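Local structure of nitrogen regulatory PII-like protein (Bacillus subtilis subsp. subtilis, 4R25) at residues A13-L18 and L61-V66; K19-K24 and A79-K84. The protein is a trimeric P(II)-family regulator of nitrogen metabolism, needed for full induction of the nrgAB operon when ammonium is limiting. All coordinates share one frame; numbering follows the deposited sequence.

Contact 1: residues A13-L18 and L61-V66; sequences ANFEKL and LKIEIV. With ZN (zinc ion), chain E.
The ring of F15 lies against two side chains of strand 51-67. Over one face sits the L61 methyl CD2, 4.1 Å from the F15 ring centroid and 15° off its normal, a CH-pi contact displaced toward the rim. F15 and I63 reach toward each other from opposite directions, and I63 CD1 meets the ring obliquely, 3.6 Å from F15 CE1. That same methyl meets L18, tip to tip, I63 CD1 lying 3.6 Å from L18 CD1, so it serves two residues on the first turn of helix 15-25. A chi1 of -164°, with CG opposite the backbone N, carries the F15 ring onto the sheet. F32 meets it edge-to-face and K19 adds a cation-pi contact. Backbone hydrogen bonds to strands 4-10 and 29-44 hold 61-66 in mid-sheet. On the other side of the strand, E64 OE2 binds zinc at 2.3 Å, with K5 NZ also binding, and K62 NZ donates to the water on the metal. E64 OE1 pairs with K62 of a second subunit and K62 NZ with E64 of the third. Helix 15-25 on one face of the antiparallel sheet is part of the ferredoxin-like fold of P(II) proteins, which trimerise through the other face.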
loop_
_atom_site.group_PDB
_atom_site.type_symbol
_atom_site.label_atom_id
_atom_site.label_comp_id
_atom_site.label_asym_id
_atom_site.label_seq_id
_atom_site.Cartn_x
_atom_site.Cartn_y
_atom_site.Cartn_z
ATOM N N ALA A 13 13.966 7.810 -11.970
ATOM C CA ALA A 13 14.838 8.987 -11.960
ATOM C C ALA A 13 14.263 10.171 -11.163
ATOM O O ALA A 13 13.079 10.190 -10.834
ATOM C CB ALA A 13 15.144 9.412 -13.389
ATOM N N ASN A 14 15.113 11.156 -10.871
ATOM C CA ASN A 14 14.687 12.425 -10.272
ATOM C C ASN A 14 14.376 12.390 -8.773
ATOM O O ASN A 14 13.806 13.340 -8.227
ATOM C CB ASN A 14 13.475 12.982 -11.015
ATOM C CG ASN A 14 13.796 14.233 -11.812
ATOM O OD1 ASN A 14 14.574 15.087 -11.379
ATOM N ND2 ASN A 14 13.185 14.350 -12.989
ATOM N N PHE A 15 14.754 11.304 -8.111
ATOM C CA PHE A 15 14.374 11.102 -6.722
ATOM C C PHE A 15 15.015 12.167 -5.815
ATOM O O PHE A 15 14.367 12.688 -4.907
ATOM C CB PHE A 15 14.755 9.679 -6.289
ATOM C CG PHE A 15 14.081 9.214 -5.024
ATOM C CD1 PHE A 15 13.018 9.915 -4.481
ATOM C CD2 PHE A 15 14.536 8.085 -4.362
ATOM C CE1 PHE A 15 12.412 9.491 -3.310
ATOM C CE2 PHE A 15 13.936 7.655 -3.187
ATOM C CZ PHE A 15 12.874 8.357 -2.662
ATOM N N GLU A 16 16.275 12.508 -6.080
ATOM C CA GLU A 16 17.007 13.468 -5.251
ATOM C C GLU A 16 16.403 14.875 -5.207
ATOM O O GLU A 16 16.241 15.448 -4.133
ATOM C CB GLU A 16 18.473 13.545 -5.670
ATOM C CG GLU A 16 19.277 14.540 -4.849
ATOM C CD GLU A 16 19.299 14.196 -3.364
ATOM O OE1 GLU A 16 19.387 12.993 -3.027
ATOM O OE2 GLU A 16 19.217 15.132 -2.536
ATOM N N LYS A 17 16.069 15.436 -6.363
ATOM C CA LYS A 17 15.428 16.748 -6.389
ATOM C C LYS A 17 14.125 16.704 -5.595
ATOM O O LYS A 17 13.730 17.701 -4.983
ATOM C CB LYS A 17 15.173 17.214 -7.830
ATOM C CG LYS A 17 14.666 18.665 -7.956
ATOM C CD LYS A 17 14.739 19.176 -9.407
ATOM C CE LYS A 17 13.831 20.393 -9.664
ATOM N NZ LYS A 17 14.098 21.553 -8.764
ATOM N N LEU A 18 13.465 15.546 -5.597
ATOM C CA LEU A 18 12.209 15.381 -4.878
ATOM C C LEU A 18 12.435 15.497 -3.371
ATOM O O LEU A 18 11.724 16.226 -2.677
ATOM C CB LEU A 18 11.592 14.023 -5.207
ATOM C CG LEU A 18 10.105 13.886 -5.541
ATOM C CD1 LEU A 18 9.598 12.548 -5.029
ATOM C CD2 LEU A 18 9.262 15.015 -4.969
ATOM N N LEU A 61 8.870 3.433 -9.194
ATOM C CA LEU A 61 9.265 3.770 -7.844
ATOM C C LEU A 61 8.012 4.175 -7.091
ATOM O O LEU A 61 7.303 5.083 -7.511
ATOM C CB LEU A 61 10.260 4.926 -7.874
ATOM C CG LEU A 61 10.667 5.554 -6.544
ATOM C CD1 LEU A 61 11.424 4.561 -5.662
ATOM C CD2 LEU A 61 11.493 6.801 -6.807
ATOM N N LYS A 62 7.723 3.500 -5.986
ATOM C CA LYS A 62 6.556 3.860 -5.190
ATOM C C LYS A 62 7.029 4.642 -3.969
ATOM O O LYS A 62 7.862 4.145 -3.194
ATOM C CB LYS A 62 5.806 2.606 -4.757
ATOM C CG LYS A 62 4.404 2.840 -4.191
ATOM C CD LYS A 62 3.817 1.498 -3.753
ATOM C CE LYS A 62 2.354 1.606 -3.382
ATOM N NZ LYS A 62 1.840 0.251 -3.009
ATOM N N ILE A 63 6.526 5.865 -3.819
ATOM C CA ILE A 63 6.901 6.728 -2.713
ATOM C C ILE A 63 5.685 7.062 -1.866
ATOM O O ILE A 63 4.695 7.589 -2.360
ATOM C CB ILE A 63 7.486 8.047 -3.222
ATOM C CG1 ILE A 63 8.761 7.795 -4.038
ATOM C CG2 ILE A 63 7.737 8.997 -2.057
ATOM C CD1 ILE A 63 9.174 8.938 -4.897
ATOM N N GLU A 64 5.782 6.790 -0.573
ATOM C CA GLU A 64 4.695 7.093 0.346
ATOM C C GLU A 64 5.048 8.184 1.373
ATOM O O GLU A 64 6.089 8.152 2.029
ATOM C CB GLU A 64 4.224 5.820 1.032
ATOM C CG GLU A 64 3.620 4.821 0.060
ATOM C CD GLU A 64 3.131 3.557 0.741
ATOM O OE1 GLU A 64 3.634 3.220 1.835
ATOM O OE2 GLU A 64 2.233 2.902 0.180
ATOM N N ILE A 65 4.158 9.155 1.488
ATOM C CA ILE A 65 4.334 10.269 2.385
ATOM C C ILE A 65 3.044 10.426 3.167
ATOM O O ILE A 65 1.964 10.449 2.588
ATOM C CB ILE A 65 4.617 11.554 1.593
ATOM C CG1 ILE A 65 5.685 11.282 0.534
ATOM C CG2 ILE A 65 5.048 12.677 2.517
ATOM C CD1 ILE A 65 5.699 12.286 -0.592
ATOM N N VAL A 66 3.150 10.487 4.487
ATOM C CA VAL A 66 1.991 10.778 5.314
ATOM C C VAL A 66 2.095 12.222 5.763
ATOM O O VAL A 66 3.180 12.696 6.074
ATOM C CB VAL A 66 1.924 9.850 6.533
ATOM C CG1 VAL A 66 0.714 10.192 7.405
ATOM C CG2 VAL A 66 1.872 8.401 6.076
HETATM ZN ZN ZN E . 0.222 1.755 -0.114
HETATM O O HOH W 1 1.155 -0.633 -0.337
#

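Contact 2: residues K19-K24 and A79-K84; sequences KQELGK and AKRVLK
E21 and R81 meet nearly at right angles, the planes of carboxylate and guanidinium standing 89° apart. The guanidinium presents its edge: R81 NH2 donates to E21 OE1 at 2.7 Å, and that oxygen lies almost in the guanidinium plane. On the glutamate the approach is less regular, for the nitrogen comes from the anti side of OE1, out of the carboxylate plane. With an N-H...O angle of 147° the bond is somewhat bent, and it joins the groups through one nitrogen and one oxygen, not as a two-pronged pair. The E21 chain bends at chi2 (-64°), turning the carboxylate aside from the line of CB and CG, while R81, turned at chi3, swings its head toward helix 15-25.

Below the charged pair, the aliphatic part of E21 packs on V82: its CG rests on V82 CG2 at 3.6 Å, the two side chains crossing obliquely, with E21 CB a little farther from the same methyl. E21 and V82 are also where the two backbones come nearest, their CA atoms 8.0 Å apart. T78, one turn before V82, touches E21 as well.

Truncating E21 to an alanine would probably leave R81 without this anionic mate and K24 without its long ion pair, and would remove the CG contact with V82 CG2.

The other oxygen, E21 OE2, faces K24 NZ at 3.9 Å, a long salt bridge within the same helix. One carboxylate therefore stands between two cations, which would be expected to favour its charged form. Of the network's two links only E21-R81 spans helices 15-25 and 72-83; with R81 exposed, it lies at the solvent-facing margin of their packing, beside the E21-V82 contact.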
loop_
_atom_site.group_PDB
_atom_site.type_symbol
_atom_site.label_atom_id
_atom_site.label_comp_id
_atom_site.label_asym_id
_atom_site.label_seq_id
_atom_site.Cartn_x
_atom_site.Cartn_y
_atom_site.Cartn_z
ATOM N N LYS A 19 13.418 14.759 -2.872
ATOM C CA LYS A 19 13.775 14.817 -1.463
ATOM C C LYS A 19 14.100 16.250 -1.041
ATOM O O LYS A 19 13.691 16.682 0.037
ATOM C CB LYS A 19 14.949 13.886 -1.166
ATOM C CG LYS A 19 14.666 12.425 -1.455
ATOM C CD LYS A 19 15.891 11.574 -1.201
ATOM C CE LYS A 19 15.643 10.118 -1.529
ATOM N NZ LYS A 19 16.880 9.321 -1.290
ATOM N N GLN A 20 14.825 16.982 -1.890
ATOM C CA GLN A 20 15.114 18.396 -1.620
ATOM C C GLN A 20 13.840 19.210 -1.498
ATOM O O GLN A 20 13.654 19.957 -0.532
ATOM C CB GLN A 20 16.003 19.024 -2.705
ATOM C CG GLN A 20 17.445 18.518 -2.736
ATOM C CD GLN A 20 18.192 18.760 -1.433
ATOM O OE1 GLN A 20 18.221 19.880 -0.911
ATOM N NE2 GLN A 20 18.810 17.710 -0.904
ATOM N N GLU A 21 12.957 19.066 -2.481
ATOM C CA GLU A 21 11.756 19.894 -2.524
ATOM C C GLU A 21 10.751 19.518 -1.440
ATOM O O GLU A 21 10.149 20.389 -0.816
ATOM C CB GLU A 21 11.116 19.841 -3.913
ATOM C CG GLU A 21 12.053 20.260 -5.044
ATOM C CD GLU A 21 12.494 21.715 -4.949
ATOM O OE1 GLU A 21 11.715 22.602 -5.360
ATOM O OE2 GLU A 21 13.622 21.972 -4.472
ATOM N N LEU A 22 10.572 18.221 -1.207
ATOM C CA LEU A 22 9.643 17.782 -0.175
ATOM C C LEU A 22 10.181 18.183 1.187
ATOM O O LEU A 22 9.434 18.659 2.047
ATOM C CB LEU A 22 9.413 16.269 -0.240
ATOM C CG LEU A 22 8.652 15.782 -1.471
ATOM C CD1 LEU A 22 8.620 14.269 -1.499
ATOM C CD2 LEU A 22 7.248 16.367 -1.493
ATOM N N GLY A 23 11.480 17.985 1.376
ATOM C CA GLY A 23 12.149 18.438 2.585
ATOM C C GLY A 23 11.882 19.907 2.900
ATOM O O GLY A 23 11.616 20.261 4.049
ATOM N N LYS A 24 11.919 20.763 1.879
ATOM C CA LYS A 24 11.814 22.203 2.112
ATOM C C LYS A 24 10.438 22.646 2.551
ATOM O O LYS A 24 10.316 23.628 3.280
ATOM C CB LYS A 24 12.284 23.000 0.894
ATOM C CG LYS A 24 13.798 23.029 0.781
ATOM C CD LYS A 24 14.282 23.391 -0.618
ATOM C CE LYS A 24 15.793 23.154 -0.708
ATOM N NZ LYS A 24 16.364 23.318 -2.072
ATOM N N ALA A 79 5.302 17.611 -6.103
ATOM C CA ALA A 79 5.568 16.353 -6.781
ATOM C C ALA A 79 5.384 16.483 -8.297
ATOM O O ALA A 79 6.163 15.933 -9.071
ATOM C CB ALA A 79 4.675 15.258 -6.221
ATOM N N LYS A 80 4.355 17.214 -8.715
ATOM C CA LYS A 80 4.106 17.436 -10.141
ATOM C C LYS A 80 5.267 18.167 -10.802
ATOM O O LYS A 80 5.881 17.653 -11.733
ATOM C CB LYS A 80 2.815 18.225 -10.354
ATOM C CG LYS A 80 1.582 17.508 -9.866
ATOM C CD LYS A 80 0.431 18.470 -9.630
ATOM C CE LYS A 80 -0.140 19.003 -10.932
ATOM N NZ LYS A 80 -1.456 19.673 -10.695
ATOM N N ARG A 81 5.561 19.369 -10.317
ATOM C CA ARG A 81 6.653 20.165 -10.860
ATOM C C ARG A 81 7.896 19.333 -11.070
ATOM O O ARG A 81 8.445 19.276 -12.168
ATOM C CB ARG A 81 7.017 21.289 -9.903
ATOM C CG ARG A 81 6.057 22.437 -9.860
ATOM C CD ARG A 81 6.557 23.434 -8.839
ATOM N NE ARG A 81 7.987 23.255 -8.602
ATOM C CZ ARG A 81 8.536 23.189 -7.394
ATOM N NH1 ARG A 81 7.767 23.292 -6.320
ATOM N NH2 ARG A 81 9.848 23.028 -7.259
ATOM N N VAL A 82 8.344 18.697 -9.994
ATOM C CA VAL A 82 9.649 18.054 -9.973
ATOM C C VAL A 82 9.734 16.856 -10.906
ATOM O O VAL A 82 10.772 16.617 -11.520
ATOM C CB VAL A 82 10.013 17.599 -8.548
ATOM C CG1 VAL A 82 11.347 16.885 -8.547
ATOM C CG2 VAL A 82 10.035 18.785 -7.603
ATOM N N LEU A 83 8.636 16.110 -11.009
ATOM C CA LEU A 83 8.631 14.821 -11.710
ATOM C C LEU A 83 8.094 14.905 -13.144
ATOM O O LEU A 83 8.171 13.938 -13.907
ATOM C CB LEU A 83 7.846 13.780 -10.899
ATOM C CG LEU A 83 8.369 13.507 -9.485
ATOM C CD1 LEU A 83 7.400 12.646 -8.681
ATOM C CD2 LEU A 83 9.745 12.863 -9.542
ATOM N N LYS A 84 7.551 16.067 -13.496
ATOM C CA LYS A 84 7.035 16.316 -14.840
ATOM C C LYS A 84 8.152 16.378 -15.882
ATOM O O LYS A 84 9.115 17.133 -15.719
ATOM C CB LYS A 84 6.249 17.629 -14.844
ATOM C CG LYS A 84 5.961 18.191 -16.221
ATOM C CD LYS A 84 4.545 17.873 -16.693
ATOM C CE LYS A 84 3.493 18.613 -15.876
ATOM N NZ LYS A 84 3.826 20.059 -15.724
#

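How the contacts relate
Both contacts draw on helix 15-25, but on different partners. Contact 1 sets its first turn on the sheet and is largely buried; contact 2 sets later turns beside helix 72-83, nearer the surface. The chemistry changes accordingly: methyls and an aromatic ring below, an ion pair beside one apolar contact above. The two are continuous, since I65 CD1 touches L22 CD1 at 3.6 Å and K17 CG lies 3.8 Å from V82 CG1. Their segments alternate along the chain, and together they join helix 15-25 to strand 51-67 and to helix 72-83. K62 and E64, on the far side of contact 1's strand, face the zinc and the neighbouring subunits, whereas E21 and R81 pair between helices of one chain.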